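Local atomic coordinates of farnesyl pyrophosphate synthase (Pseudomonas aeruginosa, PDB entry 3ZOU), a protein that probably condenses isopentenyl diphosphate with dimethylallyl and then geranyl diphosphate to make farnesyl diphosphate, in a magnesium-dependent reaction. Residues E213-A218 against Q286-I291. Sequence-based numbering, arbitrary orientation.
Sequences EAIGLA and QLARYI. With 6H6 (3-(2-oxo-1,3-benzoxazol-3(2H)-yl)propanoic acid), chain G.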
loop_
_atom_site.group_PDB
_atom_site.type_symbol
_atom_site.label_atom_id
_atom_site.label_comp_id
_atom_site.label_asym_id
_atom_site.label_seq_id
_atom_site.Cartn_x
_atom_site.Cartn_y
_atom_site.Cartn_z
ATOM N N GLU A 213 19.112 11.133 7.589
ATOM C CA GLU A 213 18.540 11.824 8.718
ATOM C C GLU A 213 18.860 13.292 8.741
ATOM O O GLU A 213 18.013 14.145 8.927
ATOM C CB GLU A 213 19.016 11.171 10.037
ATOM C CG GLU A 213 18.527 9.761 10.270
ATOM C CD GLU A 213 19.220 8.982 11.404
ATOM O OE1 GLU A 213 20.359 9.305 11.793
ATOM O OE2 GLU A 213 18.624 7.984 11.861
ATOM N N ALA A 214 20.135 13.558 8.501
ATOM C CA ALA A 214 20.603 14.936 8.496
ATOM C C ALA A 214 20.037 15.774 7.379
ATOM O O ALA A 214 19.566 16.910 7.600
ATOM C CB ALA A 214 22.134 14.938 8.541
ATOM N N ILE A 215 20.052 15.294 6.135
ATOM C CA ILE A 215 19.497 16.093 5.085
ATOM C C ILE A 215 18.004 16.279 5.175
ATOM O O ILE A 215 17.483 17.298 4.756
ATOM C CB ILE A 215 19.868 15.644 3.666
ATOM C CG1 ILE A 215 19.406 14.212 3.368
ATOM C CG2 ILE A 215 21.350 15.697 3.469
ATOM C CD1 ILE A 215 19.191 13.955 1.920
ATOM N N GLY A 216 17.324 15.229 5.685
ATOM C CA GLY A 216 15.853 15.372 5.855
ATOM C C GLY A 216 15.484 16.521 6.764
ATOM O O GLY A 216 14.638 17.325 6.451
ATOM N N LEU A 217 16.215 16.676 7.852
ATOM C CA LEU A 217 15.990 17.775 8.734
ATOM C C LEU A 217 16.484 19.083 8.142
ATOM O O LEU A 217 15.851 20.137 8.245
ATOM C CB LEU A 217 16.624 17.544 10.110
ATOM C CG LEU A 217 15.949 16.611 11.080
ATOM C CD1 LEU A 217 16.688 16.885 12.428
ATOM C CD2 LEU A 217 14.468 16.929 11.239
ATOM N N ALA A 218 17.659 19.028 7.501
ATOM C CA ALA A 218 18.176 20.262 6.857
ATOM C C ALA A 218 17.196 20.916 5.904
ATOM O O ALA A 218 17.035 22.157 5.888
ATOM C CB ALA A 218 19.493 19.951 6.173
ATOM N N GLN A 286 26.967 16.940 -2.800
ATOM C CA GLN A 286 26.479 18.133 -3.478
ATOM C C GLN A 286 25.020 18.475 -3.127
ATOM O O GLN A 286 24.643 19.628 -3.019
ATOM C CB GLN A 286 26.671 18.009 -4.998
ATOM C CG GLN A 286 28.127 18.054 -5.402
ATOM C CD GLN A 286 28.286 18.013 -6.931
ATOM O OE1 GLN A 286 27.435 18.547 -7.670
ATOM N NE2 GLN A 286 29.385 17.463 -7.396
ATOM N N LEU A 287 24.207 17.441 -3.017
ATOM C CA LEU A 287 22.835 17.634 -2.587
ATOM C C LEU A 287 22.764 18.215 -1.182
ATOM O O LEU A 287 22.012 19.132 -0.980
ATOM C CB LEU A 287 22.061 16.291 -2.642
ATOM C CG LEU A 287 20.611 16.446 -2.171
ATOM C CD1 LEU A 287 19.790 17.231 -3.162
ATOM C CD2 LEU A 287 20.070 15.028 -2.046
ATOM N N ALA A 288 23.546 17.706 -0.283
ATOM C CA ALA A 288 23.597 18.261 1.071
ATOM C C ALA A 288 23.906 19.738 1.109
ATOM O O ALA A 288 23.265 20.508 1.839
ATOM C CB ALA A 288 24.492 17.476 1.974
ATOM N N ARG A 289 24.901 20.128 0.290
ATOM C CA ARG A 289 25.190 21.563 0.198
ATOM C C ARG A 289 24.096 22.340 -0.452
ATOM O O ARG A 289 23.726 23.461 -0.009
ATOM C CB ARG A 289 26.527 21.722 -0.532
ATOM C CG ARG A 289 27.663 21.051 0.209
ATOM C CD ARG A 289 29.039 21.496 -0.289
ATOM N NE ARG A 289 30.072 20.693 0.308
ATOM C CZ ARG A 289 30.677 19.678 -0.307
ATOM N NH1 ARG A 289 30.319 19.317 -1.525
ATOM N NH2 ARG A 289 31.624 19.015 0.321
ATOM N N TYR A 290 23.544 21.842 -1.542
ATOM C CA TYR A 290 22.469 22.525 -2.250
ATOM C C TYR A 290 21.289 22.876 -1.321
ATOM O O TYR A 290 20.734 23.967 -1.388
ATOM C CB TYR A 290 21.943 21.660 -3.395
ATOM C CG TYR A 290 20.679 22.183 -3.982
ATOM C CD1 TYR A 290 20.689 23.224 -4.912
ATOM C CD2 TYR A 290 19.445 21.621 -3.612
ATOM C CE1 TYR A 290 19.505 23.739 -5.432
ATOM C CE2 TYR A 290 18.279 22.150 -4.103
ATOM C CZ TYR A 290 18.330 23.220 -5.002
ATOM O OH TYR A 290 17.123 23.712 -5.523
ATOM N N ILE A 291 20.953 21.909 -0.455
ATOM C CA ILE A 291 19.774 22.057 0.391
ATOM C C ILE A 291 19.871 23.306 1.290
ATOM O O ILE A 291 18.913 24.058 1.414
ATOM C CB ILE A 291 19.558 20.802 1.255
ATOM C CG1 ILE A 291 19.042 19.641 0.406
ATOM C CG2 ILE A 291 18.575 21.059 2.369
ATOM C CD1 ILE A 291 19.230 18.317 1.051
HETATM O O 6H6 G . 15.260 24.365 -10.454
HETATM N N1 6H6 G . 17.663 21.900 -8.100
HETATM O O1 6H6 G . 19.715 22.527 -8.928
HETATM C C2 6H6 G . 18.974 21.767 -8.271
HETATM O O2 6H6 G . 19.388 20.650 -7.621
HETATM C C3 6H6 G . 18.313 20.119 -7.014
HETATM C C4 6H6 G . 18.219 18.996 -6.218
HETATM C C5 6H6 G . 16.949 18.682 -5.747
HETATM C C6 6H6 G . 15.850 19.475 -6.066
HETATM C C7 6H6 G . 15.931 20.592 -6.868
HETATM C C8 6H6 G . 17.198 20.913 -7.331
HETATM C C9 6H6 G . 16.855 22.951 -8.704
HETATM C C10 6H6 G . 16.597 22.429 -10.135
HETATM C C11 6H6 G . 15.506 23.212 -10.865
HETATM O OXT 6H6 G . 14.978 22.648 -11.852
#
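I215 and A218 meet A288 and I291 across two helices that run nearly parallel, their axes 22° apart and 9.9 Å from each other at closest approach. I215 and I291 carry most of the contact. I215 CG2 meets the methyl of A288 at 3.9 Å, while CD1 of I291 comes up to I215 CB at 3.8 Å, the two isoleucine side chains crossing at about a right angle. The chi1 of 60° tucks I215 CG1 into the gap flanked by N and C of its own backbone, from which CD1 of I215 reaches CD2 of L287 at 4.2 Å. One turn on, I291 CG2 rests on A218, against its methyl as well as its backbone, 3.8 Å from A218 C. L287 also turns CD1 to the benzoxazolone of the bound fragment, 3.9 Å from its C4. Beside it, the Y290 ring lies against the fragment's bicycle, whose O2 stands 3.7 Å above the ring centre. I3 of helix 3-19 touches L287 and Y290; L51 of helix 47-58 touches I215 and L287. The contact is purely apolar, joining helices 202-227 and 282-293 of this mostly helical prenyl synthase fold, and L287 links the seam to the fragment pocket.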